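DUF1987 domain-containing protein (Pseudomonas aeruginosa, PDB 6K4F) probably acts as the phosphorylated regulatory protein of the SiaABC threonine phosphorylation pathway, which controls biofilm formation in response to carbon availability. Local coordinates at residues D5-G10 against A16-W21; L63-L68 against K74-I79; L95-D100 against A107-E112. All blocks are in the same frame, centred on the assembly; numbering follows the deposited sequence.

From the N terminus, interaction 1 comes first: strands 6-8 and 16-20 form a hairpin that closes the short connection 11-15 at one border of the sheet. Interaction 2 follows, folding helix 70-88 back over strand 59-68, with only five residues between its segments. Interaction 3 repeats this move with strand 93-99 and helix 108-115, closing a loop that includes the unmodelled residues 103-105. The three follow in series, without nesting or crossing. Interactions 2 and 3 touch, because strands 59-68 and 93-99 are neighbours and Leu63 packs on Trp97. Interactions 1 and 3 lie on opposite sides of the chain's centre, with centres about 20 Å apart, joined through the common sheet.

Interaction 1: D5-G10 against A16-W21; sequences DLHIPG and AIQGDW
The His7 imidazole has a water 3.4 Å above one face, displaced toward the ring's rim, while CG of Gln18 approaches the ring obliquely. That water accepts a hydrogen bond from Gln18 NE2 and donates one to Ile8 O, and Gln18 OE1 is held by Gln29, so both ends of the amide are engaged. The Trp21 indole packs edge-to-face with Phe51 and Trp47. A second flat group on segment 5-10, the Asp5 carboxylate, takes Trp21 N on its OD1 at 2.9 Å along a nearly straight bond (174° at the hydrogen), but from above the carboxylate plane, 39° out of it. With chi1 at -68°, the carboxylate lies beside its own backbone N and can reach past Gly19 to this amide.

Strands 6-8 and 16-20 run antiparallel. Leu6 with Gly19 and Ile8 with Ile17 are hydrogen-bonded pairs; His7 with Gln18 is the non-hydrogen-bonded pair between them. Because Gly19 has no side chain, the strands close to 4.3 Å between Leu6 CA and Gly19 CA, and Leu6 CB sits against the glycine backbone. On the face carrying Leu6, Ile8 and Ile17, Leu6 CD2 meets Ile17 CG2 at 3.7 Å, and the two isoleucines stand side by side, CB to CB 4.0 Å. Helix 37-53 covers this face, through Trp47, Leu40 and Val44, so branched apolar residues suit it, whereas His7 and Gln18 point to the other face.

Asp5 OD1 also lies 4.2 Å from Asp20 OD1, which accepts from Ala23 N. These amide bonds probably help offset the mutual repulsion and stabilise the charged form of both carboxylates.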
# COMPACT_ATOMS: atom_id res chain seq x y z
N ASP A 5 13.43 -8.63 0.32
CA ASP A 5 12.61 -7.55 -0.19
C ASP A 5 11.56 -8.10 -1.14
O ASP A 5 11.68 -9.18 -1.71
CB ASP A 5 13.46 -6.53 -0.94
CG ASP A 5 14.39 -5.76 -0.04
OD1 ASP A 5 14.17 -5.77 1.19
OD2 ASP A 5 15.34 -5.16 -0.57
N LEU A 6 10.51 -7.31 -1.32
CA LEU A 6 9.51 -7.53 -2.35
C LEU A 6 9.86 -6.63 -3.52
O LEU A 6 10.14 -5.43 -3.34
CB LEU A 6 8.13 -7.21 -1.79
CG LEU A 6 6.85 -7.26 -2.62
CD1 LEU A 6 6.39 -8.68 -2.85
CD2 LEU A 6 5.78 -6.49 -1.88
N HIS A 7 9.86 -7.18 -4.73
CA HIS A 7 10.23 -6.38 -5.89
C HIS A 7 9.43 -6.84 -7.10
O HIS A 7 9.78 -7.83 -7.75
CB HIS A 7 11.73 -6.47 -6.16
CG HIS A 7 12.18 -5.52 -7.22
ND1 HIS A 7 12.25 -5.87 -8.56
CD2 HIS A 7 12.52 -4.21 -7.16
CE1 HIS A 7 12.64 -4.82 -9.26
NE2 HIS A 7 12.81 -3.80 -8.44
N ILE A 8 8.36 -6.11 -7.40
CA ILE A 8 7.48 -6.42 -8.52
C ILE A 8 7.71 -5.35 -9.59
O ILE A 8 7.37 -4.17 -9.37
CB ILE A 8 6.01 -6.44 -8.08
CG1 ILE A 8 5.86 -7.20 -6.77
CG2 ILE A 8 5.10 -7.00 -9.19
CD1 ILE A 8 6.30 -8.65 -6.87
N PRO A 9 8.28 -5.71 -10.74
CA PRO A 9 8.48 -4.72 -11.81
C PRO A 9 7.16 -4.20 -12.35
O PRO A 9 6.21 -4.96 -12.56
CB PRO A 9 9.23 -5.51 -12.89
CG PRO A 9 9.80 -6.68 -12.17
CD PRO A 9 8.83 -7.02 -11.10
N GLY A 10 7.12 -2.89 -12.61
CA GLY A 10 5.92 -2.30 -13.18
C GLY A 10 5.73 -2.68 -14.63
O GLY A 10 6.68 -2.98 -15.36
N ALA A 16 4.60 -0.86 -10.27
CA ALA A 16 5.87 -1.26 -9.67
C ALA A 16 5.72 -1.22 -8.15
O ALA A 16 5.20 -0.25 -7.60
CB ALA A 16 6.99 -0.33 -10.15
N ILE A 17 6.14 -2.29 -7.49
CA ILE A 17 6.01 -2.43 -6.04
C ILE A 17 7.36 -2.80 -5.46
O ILE A 17 8.02 -3.74 -5.94
CB ILE A 17 4.96 -3.49 -5.65
CG1 ILE A 17 3.60 -3.15 -6.25
CG2 ILE A 17 4.89 -3.65 -4.13
CD1 ILE A 17 2.56 -4.28 -6.11
N GLN A 18 7.79 -2.07 -4.42
CA GLN A 18 9.04 -2.36 -3.72
C GLN A 18 8.75 -2.46 -2.24
O GLN A 18 8.29 -1.48 -1.62
CB GLN A 18 10.10 -1.28 -3.98
CG GLN A 18 10.33 -0.99 -5.44
CD GLN A 18 9.46 0.13 -5.97
OE1 GLN A 18 9.24 1.14 -5.28
NE2 GLN A 18 8.95 -0.04 -7.18
N GLY A 19 8.99 -3.63 -1.68
CA GLY A 19 8.96 -3.82 -0.24
C GLY A 19 10.37 -3.83 0.31
O GLY A 19 11.11 -4.80 0.10
N ASP A 20 10.78 -2.77 1.01
CA ASP A 20 12.12 -2.67 1.58
C ASP A 20 12.06 -3.18 3.01
O ASP A 20 11.62 -2.46 3.91
CB ASP A 20 12.63 -1.23 1.51
CG ASP A 20 14.13 -1.12 1.81
OD1 ASP A 20 14.65 -1.86 2.67
OD2 ASP A 20 14.80 -0.28 1.16
N TRP A 21 12.54 -4.41 3.23
CA TRP A 21 12.34 -5.07 4.52
C TRP A 21 13.04 -4.33 5.64
O TRP A 21 12.52 -4.22 6.76
CB TRP A 21 12.85 -6.50 4.48
CG TRP A 21 12.58 -7.28 5.72
CD1 TRP A 21 13.36 -7.35 6.85
CD2 TRP A 21 11.42 -8.07 5.99
NE1 TRP A 21 12.77 -8.17 7.78
CE2 TRP A 21 11.58 -8.63 7.27
CE3 TRP A 21 10.27 -8.38 5.25
CZ2 TRP A 21 10.62 -9.47 7.84
CZ3 TRP A 21 9.33 -9.22 5.82
CH2 TRP A 21 9.51 -9.76 7.10
O HOH W 1 9.66 -2.36 -8.87

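Interaction 2: L63-L68 against K74-I79; sequences LRLLYL and KAMMDI
Met76 alone carries the helix side of this contact, and three leucines meet different atoms of its side chain. Its methyl CE reaches Leu63 CD1 at 3.8 Å and its sulfur SD lies 4.0 Å from Leu65 CD1, each leucine coming tip to tip with the methionine. Leu68 instead crosses it at about a right angle, its CD1 4.0 Å from Met76 CG. The fit depends on the flexible thioether: bends at chi2 (-77°) and chi3 fold the chain back so that CG, SD and CE lie along the row of leucines. A long side chain suits this place because the axes of segments 63-68 and 74-79 come no closer than 11.4 Å, and its flexibility lets CG, SD and CE each meet a different leucine.

The strand prepares the row by its backbone. Leu63 and Leu65 point toward the helix in the usual alternation, with Arg64 turned the other way. At Leu66 an irregular psi of -113° breaks the alternation; Leu66 and Tyr67 then both turn outward, and Leu68 points inward again. Further out, Met28 of strand 25-29 touches Leu63, Leu65 and Met76, adding a second methionine to the cluster. Leu63 packs on Leu95 and Trp97 of strand 93-99, and one turn along the helix Ile79 packs on Val44 and Ile45 of helix 37-53.

All four touching residues are buried, and the contact is entirely apolar. It is the strand-to-helix interface of a beta-alpha-beta crossover, in which helix 70-88 lies over the sheet and links the parallel neighbouring strands 59-68 and 93-99.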
# COMPACT_ATOMS: atom_id res chain seq x y z
N LEU A 63 2.88 5.72 -1.59
CA LEU A 63 2.08 5.37 -2.75
C LEU A 63 2.08 6.48 -3.79
O LEU A 63 1.85 7.66 -3.47
CB LEU A 63 0.66 5.03 -2.33
CG LEU A 63 0.52 3.91 -1.29
CD1 LEU A 63 -0.97 3.64 -1.01
CD2 LEU A 63 1.23 2.63 -1.75
N ARG A 64 2.36 6.11 -5.03
CA ARG A 64 2.24 6.97 -6.20
C ARG A 64 1.40 6.28 -7.24
O ARG A 64 1.79 6.10 -8.40
CB ARG A 64 3.61 7.33 -6.77
CG ARG A 64 4.50 8.04 -5.76
CD ARG A 64 5.86 8.35 -6.32
NE ARG A 64 6.35 9.63 -5.81
CZ ARG A 64 7.11 9.75 -4.72
NH1 ARG A 64 7.47 8.67 -4.04
NH2 ARG A 64 7.51 10.95 -4.33
N LEU A 65 0.21 5.85 -6.81
CA LEU A 65 -0.71 5.11 -7.65
C LEU A 65 -1.57 6.07 -8.44
O LEU A 65 -1.97 7.13 -7.94
CB LEU A 65 -1.60 4.21 -6.80
CG LEU A 65 -0.85 3.12 -6.02
CD1 LEU A 65 -1.74 2.45 -5.00
CD2 LEU A 65 -0.27 2.08 -6.97
N LEU A 66 -1.84 5.70 -9.69
CA LEU A 66 -2.72 6.47 -10.56
C LEU A 66 -4.06 5.75 -10.65
O LEU A 66 -4.76 5.65 -9.64
CB LEU A 66 -2.08 6.65 -11.93
CG LEU A 66 -0.65 7.20 -11.96
CD1 LEU A 66 -0.09 7.17 -13.37
CD2 LEU A 66 -0.56 8.61 -11.39
N TYR A 67 -4.40 5.22 -11.81
CA TYR A 67 -5.67 4.51 -11.95
C TYR A 67 -5.64 3.19 -11.18
O TYR A 67 -4.65 2.46 -11.20
CB TYR A 67 -5.98 4.25 -13.42
CG TYR A 67 -7.32 3.60 -13.64
CD1 TYR A 67 -8.49 4.31 -13.42
CD2 TYR A 67 -7.41 2.28 -14.04
CE1 TYR A 67 -9.73 3.72 -13.62
CE2 TYR A 67 -8.65 1.68 -14.24
CZ TYR A 67 -9.80 2.40 -14.02
OH TYR A 67 -11.02 1.81 -14.22
N LEU A 68 -6.74 2.89 -10.48
CA LEU A 68 -6.92 1.59 -9.85
C LEU A 68 -8.26 1.02 -10.29
O LEU A 68 -9.29 1.68 -10.15
CB LEU A 68 -6.90 1.68 -8.32
CG LEU A 68 -5.66 2.09 -7.52
CD1 LEU A 68 -5.88 1.78 -6.05
CD2 LEU A 68 -4.42 1.36 -8.03
N LYS A 74 -10.05 -3.16 -4.04
CA LYS A 74 -10.31 -4.14 -2.99
C LYS A 74 -9.02 -4.67 -2.38
O LYS A 74 -8.94 -4.88 -1.16
CB LYS A 74 -11.15 -5.29 -3.55
CG LYS A 74 -12.51 -4.80 -4.05
CD LYS A 74 -13.42 -5.93 -4.44
CE LYS A 74 -14.82 -5.41 -4.68
NZ LYS A 74 -15.67 -5.49 -3.48
N ALA A 75 -8.00 -4.90 -3.22
CA ALA A 75 -6.72 -5.39 -2.74
C ALA A 75 -6.05 -4.37 -1.83
O ALA A 75 -5.50 -4.73 -0.78
CB ALA A 75 -5.81 -5.73 -3.92
N MET A 76 -6.09 -3.09 -2.20
CA MET A 76 -5.51 -2.06 -1.33
C MET A 76 -6.28 -1.92 -0.02
O MET A 76 -5.69 -1.70 1.04
CB MET A 76 -5.44 -0.73 -2.07
CG MET A 76 -4.58 -0.83 -3.31
SD MET A 76 -2.82 -0.83 -2.89
CE MET A 76 -2.80 0.37 -1.54
N MET A 77 -7.61 -2.02 -0.07
CA MET A 77 -8.38 -1.98 1.18
C MET A 77 -7.96 -3.12 2.10
O MET A 77 -7.89 -2.94 3.33
CB MET A 77 -9.87 -2.05 0.87
CG MET A 77 -10.75 -1.99 2.10
SD MET A 77 -10.92 -0.30 2.67
CE MET A 77 -11.81 0.36 1.28
N ASP A 78 -7.65 -4.29 1.53
CA ASP A 78 -7.20 -5.42 2.33
C ASP A 78 -5.87 -5.12 3.00
O ASP A 78 -5.67 -5.42 4.18
CB ASP A 78 -7.07 -6.68 1.45
CG ASP A 78 -8.42 -7.27 1.03
OD1 ASP A 78 -9.46 -6.91 1.63
OD2 ASP A 78 -8.44 -8.10 0.10
N ILE A 79 -4.94 -4.51 2.26
CA ILE A 79 -3.67 -4.08 2.85
C ILE A 79 -3.91 -3.05 3.95
O ILE A 79 -3.37 -3.16 5.05
CB ILE A 79 -2.74 -3.53 1.75
CG1 ILE A 79 -2.31 -4.67 0.80
CG2 ILE A 79 -1.54 -2.83 2.37
CD1 ILE A 79 -1.61 -4.18 -0.46

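Interaction 3: L95-D100 against A107-E112; sequences LRWHYD and AELAEE
Trp97 and Tyr99 of strand 93-99 each present a ring face to an alanine methyl of the returning helical segment, in the first half of a beta-alpha-beta crossover that continues into the parallel strand 121-125. Being two residues apart, both point to the same side of the sheet. Trp97 holds CG anti to its backbone N (chi1 -172°), which brings the indole under Ala110: CB stands 3.5 Å from the centroid of the five-membered ring, almost exactly on the ring normal, a CH-pi contact.

Tyr99 adopts a different rotamer. Its CG lies between the backbone N and the carbonyl carbon (chi1 76°), and the phenol ring receives Ala107 CB over its centre, 3.7 Å from the centroid and 3° off the normal. Ala107 is the N-cap residue, and its carbonyl oxygen accepts from Glu111 N. Small methyls suit both places, since they let the helix approach flat aromatic faces closely.

Ile123 of strand 121-125 touches both Tyr99 and Ala110. Leu109, which also packs on Ile73 of helix 70-88, brings its end nearer the six-membered ring of the indole and meets it obliquely, its CD2 lying 4.4 Å from Trp97 CH2.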
# COMPACT_ATOMS: atom_id res chain seq x y z
N LEU A 95 1.29 6.31 6.30
CA LEU A 95 1.11 6.23 4.86
C LEU A 95 1.17 7.62 4.24
O LEU A 95 0.63 8.58 4.79
CB LEU A 95 -0.23 5.56 4.52
CG LEU A 95 -0.57 5.29 3.05
CD1 LEU A 95 -1.44 4.04 2.95
CD2 LEU A 95 -1.28 6.48 2.41
N ARG A 96 1.82 7.69 3.08
CA ARG A 96 1.82 8.87 2.23
C ARG A 96 1.22 8.49 0.89
O ARG A 96 1.61 7.47 0.30
CB ARG A 96 3.24 9.42 2.01
CG ARG A 96 3.75 10.27 3.14
CD ARG A 96 5.24 10.56 2.99
NE ARG A 96 6.03 9.33 3.00
CZ ARG A 96 6.33 8.65 4.10
NH1 ARG A 96 5.94 9.08 5.30
NH2 ARG A 96 7.05 7.54 4.01
N TRP A 97 0.24 9.28 0.44
CA TRP A 97 -0.45 9.08 -0.84
C TRP A 97 -0.18 10.31 -1.70
O TRP A 97 -0.77 11.38 -1.48
CB TRP A 97 -1.94 8.85 -0.62
CG TRP A 97 -2.68 8.45 -1.86
CD1 TRP A 97 -2.85 9.19 -3.00
CD2 TRP A 97 -3.36 7.21 -2.09
NE1 TRP A 97 -3.59 8.48 -3.92
CE2 TRP A 97 -3.91 7.26 -3.38
CE3 TRP A 97 -3.58 6.07 -1.31
CZ2 TRP A 97 -4.65 6.21 -3.93
CZ3 TRP A 97 -4.30 5.02 -1.86
CH2 TRP A 97 -4.83 5.10 -3.15
N HIS A 98 0.73 10.16 -2.66
CA HIS A 98 1.11 11.25 -3.55
C HIS A 98 0.18 11.31 -4.75
O HIS A 98 -0.20 10.28 -5.31
CB HIS A 98 2.54 11.08 -4.04
CG HIS A 98 3.54 10.92 -2.95
ND1 HIS A 98 4.12 12.00 -2.31
CD2 HIS A 98 4.08 9.81 -2.39
CE1 HIS A 98 4.98 11.56 -1.41
NE2 HIS A 98 4.97 10.23 -1.43
N TYR A 99 -0.15 12.53 -5.17
CA TYR A 99 -0.94 12.67 -6.38
C TYR A 99 -0.61 14.00 -7.03
O TYR A 99 -0.05 14.90 -6.40
CB TYR A 99 -2.44 12.53 -6.10
CG TYR A 99 -3.06 13.75 -5.45
CD1 TYR A 99 -2.80 14.07 -4.12
CD2 TYR A 99 -3.92 14.57 -6.16
CE1 TYR A 99 -3.38 15.20 -3.52
CE2 TYR A 99 -4.50 15.69 -5.57
CZ TYR A 99 -4.23 16.00 -4.25
OH TYR A 99 -4.82 17.11 -3.68
N ASP A 100 -0.94 14.10 -8.31
CA ASP A 100 -0.74 15.31 -9.08
C ASP A 100 -2.09 15.99 -9.25
O ASP A 100 -3.03 15.39 -9.79
CB ASP A 100 -0.11 15.00 -10.44
CG ASP A 100 0.46 16.25 -11.11
OD1 ASP A 100 1.60 16.17 -11.63
OD2 ASP A 100 -0.22 17.29 -11.14
N ALA A 107 -8.22 14.17 -4.72
CA ALA A 107 -7.83 12.77 -4.58
C ALA A 107 -8.91 12.02 -3.81
O ALA A 107 -8.74 11.61 -2.65
CB ALA A 107 -6.47 12.66 -3.90
N GLU A 108 -10.03 11.81 -4.49
CA GLU A 108 -11.27 11.38 -3.83
C GLU A 108 -11.13 9.97 -3.26
O GLU A 108 -11.53 9.70 -2.12
CB GLU A 108 -12.42 11.45 -4.83
CG GLU A 108 -13.81 11.54 -4.22
CD GLU A 108 -13.95 12.67 -3.22
OE1 GLU A 108 -13.93 12.39 -2.00
OE2 GLU A 108 -14.08 13.84 -3.65
N LEU A 109 -10.57 9.05 -4.05
CA LEU A 109 -10.36 7.70 -3.55
C LEU A 109 -9.45 7.70 -2.32
O LEU A 109 -9.74 7.04 -1.32
CB LEU A 109 -9.79 6.82 -4.65
CG LEU A 109 -9.46 5.40 -4.22
CD1 LEU A 109 -10.73 4.64 -3.97
CD2 LEU A 109 -8.65 4.74 -5.31
N ALA A 110 -8.36 8.48 -2.37
CA ALA A 110 -7.45 8.54 -1.23
C ALA A 110 -8.17 9.03 0.01
O ALA A 110 -7.97 8.49 1.11
CB ALA A 110 -6.27 9.46 -1.56
N GLU A 111 -9.06 10.02 -0.14
CA GLU A 111 -9.80 10.54 1.01
C GLU A 111 -10.75 9.49 1.58
O GLU A 111 -10.89 9.38 2.80
CB GLU A 111 -10.59 11.79 0.63
CG GLU A 111 -9.76 12.92 0.04
CD GLU A 111 -9.06 13.76 1.10
OE1 GLU A 111 -8.46 14.79 0.73
OE2 GLU A 111 -9.10 13.38 2.29
N GLU A 112 -11.38 8.69 0.72
CA GLU A 112 -12.23 7.62 1.22
C GLU A 112 -11.43 6.56 1.96
O GLU A 112 -11.86 6.09 3.02
CB GLU A 112 -13.02 7.00 0.06
CG GLU A 112 -14.10 7.95 -0.45
CD GLU A 112 -14.54 7.63 -1.86
OE1 GLU A 112 -13.95 6.74 -2.48
OE2 GLU A 112 -15.49 8.28 -2.35